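Local coordinates for protein chitosanase (Gynuella sunshinyii YC6258, PDB 6X2Q) that probably hydrolyses chitosan as a family 46 glycoside hydrolase and here holds chitosan-derived glucosamine units in the cleft between its two lobes, at residues M133-L138 / R179-F184; D12-I17 / I229-W234; L54-R59 / R107-D112; V191-A196 / E206-V211. All blocks are in the same frame, centred on the assembly; numbering follows the deposited sequence.

Interaction 1 of 4, residues M133-L138 / R179-F184; sequences MPLTLL and RWLKTF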
# COMPACT_ATOMS: atom_id res chain seq x y z
N MET A 133 -8.89 16.30 -5.11
CA MET A 133 -8.30 15.91 -6.38
C MET A 133 -8.03 14.41 -6.38
O MET A 133 -7.48 13.89 -5.41
CB MET A 133 -7.00 16.69 -6.64
CG MET A 133 -7.13 18.20 -6.41
SD MET A 133 -5.67 19.10 -6.98
CE MET A 133 -4.42 18.45 -5.84
N PRO A 134 -8.42 13.70 -7.43
CA PRO A 134 -8.13 12.25 -7.49
C PRO A 134 -6.66 11.90 -7.23
O PRO A 134 -6.38 10.86 -6.61
CB PRO A 134 -8.57 11.88 -8.90
CG PRO A 134 -9.69 12.87 -9.20
CD PRO A 134 -9.29 14.15 -8.54
N LEU A 135 -5.73 12.75 -7.68
CA LEU A 135 -4.30 12.49 -7.47
C LEU A 135 -3.97 12.45 -5.98
O LEU A 135 -3.19 11.59 -5.53
CB LEU A 135 -3.46 13.55 -8.18
CG LEU A 135 -1.95 13.45 -7.97
CD1 LEU A 135 -1.45 12.17 -8.59
CD2 LEU A 135 -1.21 14.64 -8.56
N THR A 136 -4.53 13.38 -5.20
CA THR A 136 -4.34 13.35 -3.75
C THR A 136 -4.87 12.04 -3.15
O THR A 136 -4.24 11.48 -2.24
CB THR A 136 -5.03 14.56 -3.12
OG1 THR A 136 -4.63 15.72 -3.82
CG2 THR A 136 -4.63 14.75 -1.65
N LEU A 137 -6.01 11.55 -3.64
CA LEU A 137 -6.54 10.28 -3.13
C LEU A 137 -5.60 9.13 -3.46
O LEU A 137 -5.36 8.25 -2.62
CB LEU A 137 -7.93 10.02 -3.72
CG LEU A 137 -9.16 10.66 -3.04
CD1 LEU A 137 -8.90 12.10 -2.63
CD2 LEU A 137 -10.41 10.58 -3.93
N LEU A 138 -5.06 9.12 -4.67
CA LEU A 138 -4.12 8.09 -5.06
C LEU A 138 -2.89 8.14 -4.16
O LEU A 138 -2.45 7.12 -3.63
CB LEU A 138 -3.76 8.27 -6.53
CG LEU A 138 -2.62 7.40 -7.04
CD1 LEU A 138 -3.01 5.92 -6.97
CD2 LEU A 138 -2.27 7.79 -8.46
N ARG A 179 -0.62 22.63 -3.02
CA ARG A 179 0.46 22.94 -2.10
C ARG A 179 0.54 21.89 -0.99
O ARG A 179 1.63 21.41 -0.63
CB ARG A 179 0.28 24.34 -1.52
CG ARG A 179 1.53 24.91 -0.85
CD ARG A 179 1.49 26.43 -0.71
NE ARG A 179 0.94 26.81 0.58
CZ ARG A 179 1.64 26.84 1.71
NH1 ARG A 179 2.93 26.55 1.69
NH2 ARG A 179 1.06 27.19 2.86
N TRP A 180 -0.62 21.53 -0.42
CA TRP A 180 -0.64 20.49 0.61
C TRP A 180 -0.10 19.18 0.07
O TRP A 180 0.70 18.51 0.73
CB TRP A 180 -2.06 20.30 1.14
CG TRP A 180 -2.13 19.41 2.36
CD1 TRP A 180 -2.27 19.80 3.66
CD2 TRP A 180 -2.10 17.97 2.38
NE1 TRP A 180 -2.31 18.70 4.49
CE2 TRP A 180 -2.20 17.57 3.73
CE3 TRP A 180 -1.98 16.98 1.39
CZ2 TRP A 180 -2.18 16.22 4.12
CZ3 TRP A 180 -1.96 15.64 1.78
CH2 TRP A 180 -2.05 15.28 3.13
N LEU A 181 -0.50 18.83 -1.15
CA LEU A 181 -0.08 17.57 -1.76
C LEU A 181 1.41 17.57 -2.05
O LEU A 181 2.09 16.56 -1.86
CB LEU A 181 -0.89 17.30 -3.04
CG LEU A 181 -0.58 15.99 -3.81
CD1 LEU A 181 -0.63 14.78 -2.88
CD2 LEU A 181 -1.48 15.78 -5.03
N LYS A 182 1.95 18.69 -2.54
CA LYS A 182 3.38 18.73 -2.84
C LYS A 182 4.21 18.56 -1.58
O LYS A 182 5.21 17.82 -1.56
CB LYS A 182 3.72 20.04 -3.55
CG LYS A 182 5.01 19.99 -4.35
CD LYS A 182 5.70 21.33 -4.35
CE LYS A 182 5.98 21.83 -5.78
NZ LYS A 182 6.97 22.97 -5.76
N THR A 183 3.79 19.22 -0.50
CA THR A 183 4.44 19.06 0.79
C THR A 183 4.36 17.60 1.26
O THR A 183 5.36 17.05 1.76
CB THR A 183 3.78 20.00 1.79
OG1 THR A 183 3.84 21.34 1.29
CG2 THR A 183 4.48 19.95 3.12
N PHE A 184 3.20 16.97 1.11
CA PHE A 184 3.05 15.57 1.53
C PHE A 184 4.01 14.67 0.77
O PHE A 184 4.64 13.78 1.35
CB PHE A 184 1.60 15.10 1.33
CG PHE A 184 1.40 13.62 1.66
CD1 PHE A 184 1.19 13.21 2.97
CD2 PHE A 184 1.43 12.66 0.66
CE1 PHE A 184 1.00 11.87 3.27
CE2 PHE A 184 1.23 11.32 0.95
CZ PHE A 184 1.03 10.92 2.26

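Interaction 2 of 4, residues D12-I17 / I229-W234; sequences DQIISI and IRISTW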
# COMPACT_ATOMS: atom_id res chain seq x y z
N ASP A 12 -5.16 1.13 -8.85
CA ASP A 12 -4.64 -0.20 -8.58
C ASP A 12 -3.52 -0.56 -9.54
O ASP A 12 -2.53 -1.18 -9.14
CB ASP A 12 -5.76 -1.24 -8.66
CG ASP A 12 -6.75 -1.12 -7.51
OD1 ASP A 12 -6.44 -0.41 -6.53
OD2 ASP A 12 -7.84 -1.75 -7.59
N GLN A 13 -3.66 -0.20 -10.81
CA GLN A 13 -2.63 -0.57 -11.77
C GLN A 13 -1.36 0.24 -11.54
O GLN A 13 -0.25 -0.29 -11.73
CB GLN A 13 -3.15 -0.39 -13.19
CG GLN A 13 -4.06 -1.54 -13.58
CD GLN A 13 -4.72 -1.40 -14.94
OE1 GLN A 13 -4.39 -0.52 -15.73
NE2 GLN A 13 -5.66 -2.28 -15.21
N ILE A 14 -1.50 1.49 -11.11
CA ILE A 14 -0.33 2.34 -10.84
C ILE A 14 0.43 1.83 -9.63
O ILE A 14 1.66 1.69 -9.67
CB ILE A 14 -0.77 3.81 -10.62
CG1 ILE A 14 -1.32 4.42 -11.92
CG2 ILE A 14 0.37 4.63 -10.06
CD1 ILE A 14 -2.00 5.77 -11.71
N ILE A 15 -0.28 1.56 -8.53
CA ILE A 15 0.36 1.07 -7.31
C ILE A 15 0.97 -0.29 -7.55
O ILE A 15 2.05 -0.61 -7.02
CB ILE A 15 -0.66 1.05 -6.16
CG1 ILE A 15 -1.08 2.49 -5.85
CG2 ILE A 15 -0.10 0.32 -4.92
CD1 ILE A 15 -2.21 2.60 -4.87
N SER A 16 0.30 -1.12 -8.35
CA SER A 16 0.89 -2.39 -8.72
C SER A 16 2.22 -2.19 -9.44
O SER A 16 3.21 -2.86 -9.15
CB SER A 16 -0.10 -3.18 -9.58
OG SER A 16 0.40 -4.48 -9.82
N ILE A 17 2.27 -1.24 -10.38
CA ILE A 17 3.53 -0.91 -11.04
C ILE A 17 4.54 -0.38 -10.04
O ILE A 17 5.71 -0.77 -10.05
CB ILE A 17 3.29 0.09 -12.19
CG1 ILE A 17 2.58 -0.60 -13.36
CG2 ILE A 17 4.62 0.70 -12.66
CD1 ILE A 17 1.99 0.37 -14.37
N ILE A 229 -2.41 7.81 -18.84
CA ILE A 229 -1.42 8.04 -17.79
C ILE A 229 -0.18 7.23 -18.13
O ILE A 229 -0.26 6.02 -18.36
CB ILE A 229 -1.97 7.68 -16.40
CG1 ILE A 229 -3.11 8.63 -16.03
CG2 ILE A 229 -0.85 7.78 -15.36
CD1 ILE A 229 -3.62 8.47 -14.60
N ARG A 230 0.96 7.91 -18.17
CA ARG A 230 2.25 7.29 -18.40
C ARG A 230 2.94 7.09 -17.05
O ARG A 230 3.15 8.05 -16.31
CB ARG A 230 3.11 8.15 -19.33
CG ARG A 230 4.46 7.53 -19.69
CD ARG A 230 5.55 8.62 -19.78
NE ARG A 230 6.38 8.45 -20.97
CZ ARG A 230 7.63 8.02 -20.96
NH1 ARG A 230 8.23 7.70 -19.81
NH2 ARG A 230 8.29 7.89 -22.10
N ILE A 231 3.26 5.84 -16.73
CA ILE A 231 4.06 5.49 -15.56
C ILE A 231 5.30 4.76 -16.04
O ILE A 231 5.20 3.79 -16.79
CB ILE A 231 3.27 4.61 -14.57
CG1 ILE A 231 2.00 5.32 -14.10
CG2 ILE A 231 4.14 4.29 -13.37
CD1 ILE A 231 2.27 6.58 -13.26
N SER A 232 6.48 5.22 -15.60
CA SER A 232 7.73 4.55 -15.98
C SER A 232 8.71 4.48 -14.81
O SER A 232 9.92 4.56 -15.01
CB SER A 232 8.40 5.23 -17.18
OG SER A 232 8.35 6.63 -17.05
N THR A 233 8.18 4.33 -13.60
CA THR A 233 8.92 4.30 -12.35
C THR A 233 10.21 3.50 -12.41
O THR A 233 11.23 3.93 -11.87
CB THR A 233 8.02 3.73 -11.25
OG1 THR A 233 6.75 4.39 -11.28
CG2 THR A 233 8.68 3.90 -9.87
N TRP A 234 10.19 2.33 -13.06
CA TRP A 234 11.33 1.42 -13.05
C TRP A 234 12.02 1.33 -14.40
O TRP A 234 12.74 0.35 -14.65
CB TRP A 234 10.90 0.03 -12.60
CG TRP A 234 10.25 -0.02 -11.26
CD1 TRP A 234 8.91 -0.09 -11.00
CD2 TRP A 234 10.91 -0.01 -9.99
NE1 TRP A 234 8.69 -0.12 -9.64
CE2 TRP A 234 9.91 -0.08 -9.00
CE3 TRP A 234 12.26 0.04 -9.60
CZ2 TRP A 234 10.21 -0.10 -7.63
CZ3 TRP A 234 12.56 0.02 -8.24
CH2 TRP A 234 11.54 -0.04 -7.27

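Interaction 3 of 4, residues L54-R59 / R107-D112; sequences LEVIQR and RQVQDD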
# COMPACT_ATOMS: atom_id res chain seq x y z
N LEU A 54 -2.19 -12.40 8.57
CA LEU A 54 -3.01 -13.20 9.50
C LEU A 54 -4.49 -12.95 9.23
O LEU A 54 -5.20 -13.91 9.14
CB LEU A 54 -2.66 -12.84 10.94
CG LEU A 54 -3.59 -13.45 11.98
CD1 LEU A 54 -3.38 -14.94 12.08
CD2 LEU A 54 -3.42 -12.81 13.33
N GLU A 55 -4.90 -11.70 9.09
CA GLU A 55 -6.31 -11.43 8.87
C GLU A 55 -6.80 -12.09 7.58
O GLU A 55 -7.90 -12.65 7.56
CB GLU A 55 -6.56 -9.94 8.84
CG GLU A 55 -8.03 -9.65 8.82
CD GLU A 55 -8.33 -8.21 8.55
OE1 GLU A 55 -9.50 -7.90 8.29
OE2 GLU A 55 -7.38 -7.39 8.60
N VAL A 56 -6.00 -12.05 6.51
CA VAL A 56 -6.41 -12.67 5.26
C VAL A 56 -6.66 -14.16 5.46
O VAL A 56 -7.72 -14.69 5.10
CB VAL A 56 -5.35 -12.41 4.17
CG1 VAL A 56 -5.63 -13.26 2.94
CG2 VAL A 56 -5.29 -10.92 3.79
N ILE A 57 -5.70 -14.85 6.08
CA ILE A 57 -5.82 -16.29 6.23
C ILE A 57 -6.94 -16.63 7.20
O ILE A 57 -7.73 -17.55 6.96
CB ILE A 57 -4.47 -16.90 6.63
CG1 ILE A 57 -3.50 -16.75 5.46
CG2 ILE A 57 -4.58 -18.40 7.04
CD1 ILE A 57 -2.03 -17.02 5.79
N GLN A 58 -7.09 -15.85 8.28
CA GLN A 58 -8.20 -16.09 9.20
C GLN A 58 -9.55 -15.93 8.51
O GLN A 58 -10.42 -16.80 8.63
CB GLN A 58 -8.11 -15.17 10.42
CG GLN A 58 -7.18 -15.71 11.48
CD GLN A 58 -7.05 -14.82 12.71
OE1 GLN A 58 -7.29 -13.60 12.64
NE2 GLN A 58 -6.65 -15.42 13.83
N ARG A 59 -9.74 -14.83 7.78
CA ARG A 59 -11.02 -14.66 7.11
C ARG A 59 -11.24 -15.77 6.09
O ARG A 59 -12.35 -16.29 5.96
CB ARG A 59 -11.09 -13.29 6.45
CG ARG A 59 -10.96 -12.20 7.48
CD ARG A 59 -11.12 -10.84 6.87
NE ARG A 59 -12.49 -10.62 6.44
CZ ARG A 59 -12.94 -9.46 6.01
NH1 ARG A 59 -12.13 -8.41 5.98
NH2 ARG A 59 -14.20 -9.33 5.61
N ARG A 107 -8.52 -14.61 -3.52
CA ARG A 107 -8.26 -13.28 -4.06
C ARG A 107 -9.31 -12.29 -3.58
O ARG A 107 -8.97 -11.14 -3.25
CB ARG A 107 -8.22 -13.35 -5.59
CG ARG A 107 -7.18 -14.37 -6.09
CD ARG A 107 -6.70 -14.07 -7.50
NE ARG A 107 -7.76 -14.21 -8.50
CZ ARG A 107 -8.13 -15.36 -9.05
NH1 ARG A 107 -7.54 -16.50 -8.72
NH2 ARG A 107 -9.10 -15.38 -9.94
N GLN A 108 -10.56 -12.72 -3.49
CA GLN A 108 -11.63 -11.84 -3.01
C GLN A 108 -11.39 -11.42 -1.57
O GLN A 108 -11.59 -10.25 -1.22
CB GLN A 108 -12.99 -12.54 -3.16
CG GLN A 108 -14.18 -11.70 -2.68
CD GLN A 108 -14.35 -10.40 -3.47
OE1 GLN A 108 -14.51 -10.42 -4.68
NE2 GLN A 108 -14.30 -9.27 -2.77
N VAL A 109 -10.94 -12.35 -0.72
CA VAL A 109 -10.59 -12.01 0.66
C VAL A 109 -9.50 -10.94 0.68
O VAL A 109 -9.54 -9.99 1.48
CB VAL A 109 -10.18 -13.27 1.45
CG1 VAL A 109 -9.62 -12.91 2.83
CG2 VAL A 109 -11.35 -14.24 1.59
N GLN A 110 -8.49 -11.08 -0.19
CA GLN A 110 -7.46 -10.06 -0.29
C GLN A 110 -8.06 -8.71 -0.68
O GLN A 110 -7.65 -7.67 -0.15
CB GLN A 110 -6.41 -10.48 -1.31
CG GLN A 110 -5.57 -11.66 -0.87
CD GLN A 110 -4.38 -11.88 -1.80
OE1 GLN A 110 -3.64 -10.93 -2.12
NE2 GLN A 110 -4.20 -13.13 -2.26
N ASP A 111 -9.06 -8.71 -1.59
CA ASP A 111 -9.70 -7.46 -1.98
C ASP A 111 -10.44 -6.85 -0.80
O ASP A 111 -10.38 -5.64 -0.57
CB ASP A 111 -10.69 -7.67 -3.14
CG ASP A 111 -10.01 -8.13 -4.43
OD1 ASP A 111 -8.79 -7.90 -4.59
OD2 ASP A 111 -10.69 -8.74 -5.29
N ASP A 112 -11.16 -7.69 -0.04
CA ASP A 112 -11.92 -7.18 1.09
C ASP A 112 -11.00 -6.58 2.14
O ASP A 112 -11.26 -5.50 2.67
CB ASP A 112 -12.78 -8.29 1.71
CG ASP A 112 -13.89 -8.80 0.77
OD1 ASP A 112 -14.20 -8.13 -0.25
OD2 ASP A 112 -14.47 -9.88 1.07

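Interaction 4 of 4, residues V191-A196 / E206-V211; sequences VLRHPA and ESTGRV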
# COMPACT_ATOMS: atom_id res chain seq x y z
N VAL A 191 10.74 10.45 4.41
CA VAL A 191 10.55 9.31 5.31
C VAL A 191 11.06 8.03 4.66
O VAL A 191 11.68 7.19 5.32
CB VAL A 191 9.07 9.20 5.72
CG1 VAL A 191 8.74 7.80 6.27
CG2 VAL A 191 8.65 10.31 6.71
N LEU A 192 10.79 7.84 3.36
CA LEU A 192 11.29 6.65 2.68
C LEU A 192 12.83 6.62 2.68
O LEU A 192 13.43 5.55 2.83
CB LEU A 192 10.73 6.59 1.26
CG LEU A 192 9.23 6.23 1.15
CD1 LEU A 192 8.72 6.31 -0.31
CD2 LEU A 192 8.88 4.86 1.80
N ARG A 193 13.47 7.79 2.51
CA ARG A 193 14.93 7.86 2.53
C ARG A 193 15.48 7.71 3.93
O ARG A 193 16.59 7.19 4.11
CB ARG A 193 15.42 9.19 1.94
CG ARG A 193 15.37 9.28 0.42
CD ARG A 193 16.71 9.71 -0.20
NE ARG A 193 16.61 9.82 -1.65
CZ ARG A 193 16.52 8.79 -2.49
NH1 ARG A 193 16.54 7.54 -2.01
NH2 ARG A 193 16.41 8.99 -3.80
N HIS A 194 14.75 8.16 4.95
CA HIS A 194 15.25 8.22 6.32
C HIS A 194 14.20 7.75 7.30
O HIS A 194 13.74 8.51 8.15
CB HIS A 194 15.72 9.63 6.66
CG HIS A 194 16.87 10.07 5.82
ND1 HIS A 194 16.80 11.15 4.97
CD2 HIS A 194 18.10 9.54 5.66
CE1 HIS A 194 17.95 11.28 4.34
NE2 HIS A 194 18.76 10.31 4.74
N PRO A 195 13.83 6.48 7.24
CA PRO A 195 12.78 5.99 8.15
C PRO A 195 13.29 5.86 9.58
O PRO A 195 14.46 5.56 9.82
CB PRO A 195 12.40 4.63 7.56
CG PRO A 195 13.55 4.22 6.69
CD PRO A 195 14.32 5.45 6.31
N ALA A 196 12.39 6.10 10.53
CA ALA A 196 12.73 5.82 11.93
C ALA A 196 12.95 4.34 12.17
O ALA A 196 13.70 3.96 13.08
CB ALA A 196 11.62 6.35 12.85
N GLU A 206 15.04 2.43 -1.75
CA GLU A 206 15.01 2.07 -3.16
C GLU A 206 13.63 2.24 -3.79
O GLU A 206 13.48 1.97 -4.99
CB GLU A 206 15.47 0.62 -3.34
CG GLU A 206 16.90 0.38 -2.88
CD GLU A 206 17.50 -0.88 -3.50
OE1 GLU A 206 18.02 -0.80 -4.63
OE2 GLU A 206 17.43 -1.95 -2.85
N SER A 207 12.61 2.65 -3.04
CA SER A 207 11.27 2.74 -3.58
C SER A 207 10.81 4.18 -3.82
O SER A 207 9.62 4.40 -4.05
CB SER A 207 10.29 2.04 -2.64
OG SER A 207 9.85 2.94 -1.63
N THR A 208 11.71 5.15 -3.78
CA THR A 208 11.31 6.56 -3.84
C THR A 208 10.88 7.01 -5.23
O THR A 208 10.25 8.07 -5.35
CB THR A 208 12.44 7.48 -3.35
OG1 THR A 208 13.63 7.23 -4.12
CG2 THR A 208 12.73 7.25 -1.88
N GLY A 209 11.23 6.27 -6.28
CA GLY A 209 10.75 6.61 -7.61
C GLY A 209 9.24 6.70 -7.68
O GLY A 209 8.70 7.45 -8.50
N ARG A 210 8.53 5.96 -6.83
CA ARG A 210 7.07 6.04 -6.85
C ARG A 210 6.58 7.41 -6.39
O ARG A 210 5.58 7.92 -6.90
CB ARG A 210 6.47 4.92 -6.00
CG ARG A 210 6.53 5.14 -4.49
CD ARG A 210 6.52 3.79 -3.77
NE ARG A 210 5.17 3.25 -3.69
CZ ARG A 210 4.86 2.02 -3.30
NH1 ARG A 210 5.81 1.14 -2.97
NH2 ARG A 210 3.60 1.65 -3.24
N VAL A 211 7.25 8.01 -5.40
CA VAL A 211 6.90 9.37 -5.00
C VAL A 211 7.23 10.33 -6.13
O VAL A 211 6.47 11.27 -6.42
CB VAL A 211 7.61 9.75 -3.69
CG1 VAL A 211 7.25 11.17 -3.27
CG2 VAL A 211 7.29 8.75 -2.57

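Interaction 1 of 4, residues M133-L138 / R179-F184
Leu181 supplies most of the apolar part of this contact, and it meets the N-cap Met133 and, in the first turn of helix 134-147, Leu135 and Thr136. Its CG stands anti to the backbone N (chi1 -179°), which carries the two methyls out toward the other helix. CD2 lies 3.7 Å from CD2 of Leu135, the two leucine side chains crossing at about a right angle. The same Leu181 CD2 takes the CE methyl of Met133 at 4.1 Å, where the bend at chi3 (-65°) turns the end of the methionine chain. On the other branch, Leu181 CD1 rests 4.2 Å from Thr136 CG2, and that threonine methyl also approaches Trp180 CZ3 obliquely at 4.4 Å.

No hydrogen bond crosses between the segments. The hydroxyl of Thr136 touches only carbon here, OG1 being 3.4 Å from Leu181 CD2, and it is satisfied by Glu177, two residues before segment 179-184. Glu177 OE2 also bonds the backbone N of Met133, so one carboxylate oxygen serves both. Trp180 NE1 is bonded to Thr164 on helix 156-167. Putting an alanine in place of Leu181 would probably open a gap among Met133, Leu135 and Thr136 and set the methionine end free to turn.

The axes of the two short segments run 25° apart and 10.6 Å at closest approach, with Thr136 and Leu181 as the nearest CA pair at 6.3 Å. This is near-parallel helix packing in the larger helical lobe of a family 46 chitosanase, a member of the lysozyme clan.

Interaction 2 of 4, residues D12-I17 / I229-W234
Ile14 and Ile17 of helix 5-20 touch Ile231 of strand 229-231, the axes of the short helix and strand segments approaching to 10.2 Å and running only 12° apart in direction. Ile14 and Ile17 lie about one helical turn apart, and each meets a different branch of Ile231. CG1 of Ile14 lies 4.1 Å from CG1 of Ile231, the two side chains crossing at about a right angle. The closer approach is between methyls: CG2 of Ile17 and CG2 of Ile231 are 3.7 Å apart. In Ile231 CG1 is anti to the carbonyl carbon (chi1 -58°) and CG2 anti to the backbone N, an arrangement that sends one branch to each helix residue. Two residues earlier on the strand, Ile229 points the same way and brings CD1 to 4.3 Å from CD1 of Ile14. Leu240, on the partner strand 238-240, touches Ile14 and Ile17 as well, so the two-stranded hairpin is laid on the N-terminal helix.

Past the strand the contact turns polar. Trp234 presents its indole edge to the helix, with Ile17 O near the ring plane and 3.1 Å from NE1. That bond is weak, its N-H...O angle being 130°, and NE1 has a stronger partner in Phe18 O. The Thr233 hydroxyl is bonded to Ser213, while its CG2 lies over one face of the indole.

The four isoleucines are buried and meet carbon to carbon, consistent with mainly dispersive cohesion, while one N-H, held chiefly by Phe18 O and weakly by Ile17 O, probably orients the indole edge at the more exposed end.

Interaction 3 of 4, residues L54-R59 / R107-D112
Helix 52-63 of the smaller lobe packs here on the N-terminal part of the long helix 104-129, through Val56 and Arg59 on one and Val109, Gln110 and Asp112 on the other. The segment axes approach to 9.4 Å at an angle of 130°, and Val56 and Gln110 are the nearest CA pair. Val109 makes the central contact. Its CG1, anti to the backbone N (chi1 172°), lies 3.5 Å from the backbone O of Val56. The same Val109 CG1 is 3.9 Å from Arg59 CB. Its distance to Val56 CG1 is 4.0 Å. That one methyl thus meets a carbonyl, a methylene and a methyl from Val56 and Arg59, about one turn apart on the facing helix. Val56 CG1 reaches in addition to CG of Gln110 at 4.1 Å, the side chains crossing obliquely.

Helix 104-129 is the long helix of the family 46 fold, running from the small lobe toward the large one, and the glucosamine chain lies between those lobes. Val56 is about 9 Å from the bound sugar at its side chain, and Trp97 of helix 93-100 touches both Val56 and Gln110. The amide of Gln110 is directed elsewhere, its OE1 accepting a hydrogen bond from the backbone N of Arg43.

At the more exposed rim, Arg59 bends at chi3 (69°) and its NH1 forms a salt bridge to Glu55 OE1 one turn back in its own helix, at 3.5 Å. Across the contact, Arg59 NH2 stands 4.6 Å from Asp112 OD2, beyond salt-bridge range, with the oxygen well out of the guanidinium plane; any attraction is electrostatic and undirected. Asp112 OD1 instead accepts a bond from Gln108 NE2, which meets it from above the carboxylate plane.

Interaction 4 of 4, residues V191-A196 / E206-V211
The guanidinium of Arg193 has the CG2 methyl of Thr208 over one face, 3.8 Å above the plane and toward the rim, and the two side chains cross at about a right angle. The neighbouring hydroxyl is also near: Thr208 OG1 is 3.3 Å from Arg193 NH2, but the angle is too poor for a hydrogen bond. Arg193 NH1 has a weak bond to the backbone O of Ser205. The bend at chi2 (-128°) lets the arginine chain fold over the threonine, with its CG 4.0 Å from Thr208 CG2.

Next to it in the chain, Leu192 makes the apolar part of the contact. Its CB lies 3.8 Å from Thr208 CG2, and its CD1 comes to 3.6 Å from CG2 of Val211 and 3.8 Å from OG of Ser207. That serine hydroxyl is bonded to NE2 of Gln146, a residue of the glucosamine pocket, and to the backbone O of Trp204, another pocket residue. Replacing Thr208 with a glycine would probably leave Leu192 CB and the face of the Arg193 guanidinium without the methyl that both rest on.

No hydrogen bond joins the two segments, so van der Waals contact holds the end of helix 177-193 against the turn leading into helix 209-219. Ser207 OG and Arg193 NH1 find their partners outside the two segments, the latter weakly, and through Ser207 this packing sits one step behind the sugar site.

How the interactions relate
From the N terminus, helix 5-20 enters interaction 2 first, and its partner strand 229-231 comes only near the C terminus, so this contact closes a loop that holds the other three. Within it, interactions 3, 1 and 4 follow in series without crossing. Interaction 3 joins helix 52-63 to the start of helix 104-129 in the small lobe, about 29 Å from interaction 1, centre to centre, and on the opposite side of the chain's centre. Interactions 1 and 4 share helix 177-193, one near its start and one at its end. Interaction 2 touches both: Leu138 packs on Ile14 and Ile15, and Thr233 on Gly209 and Arg210, tying the terminal elements to the large lobe.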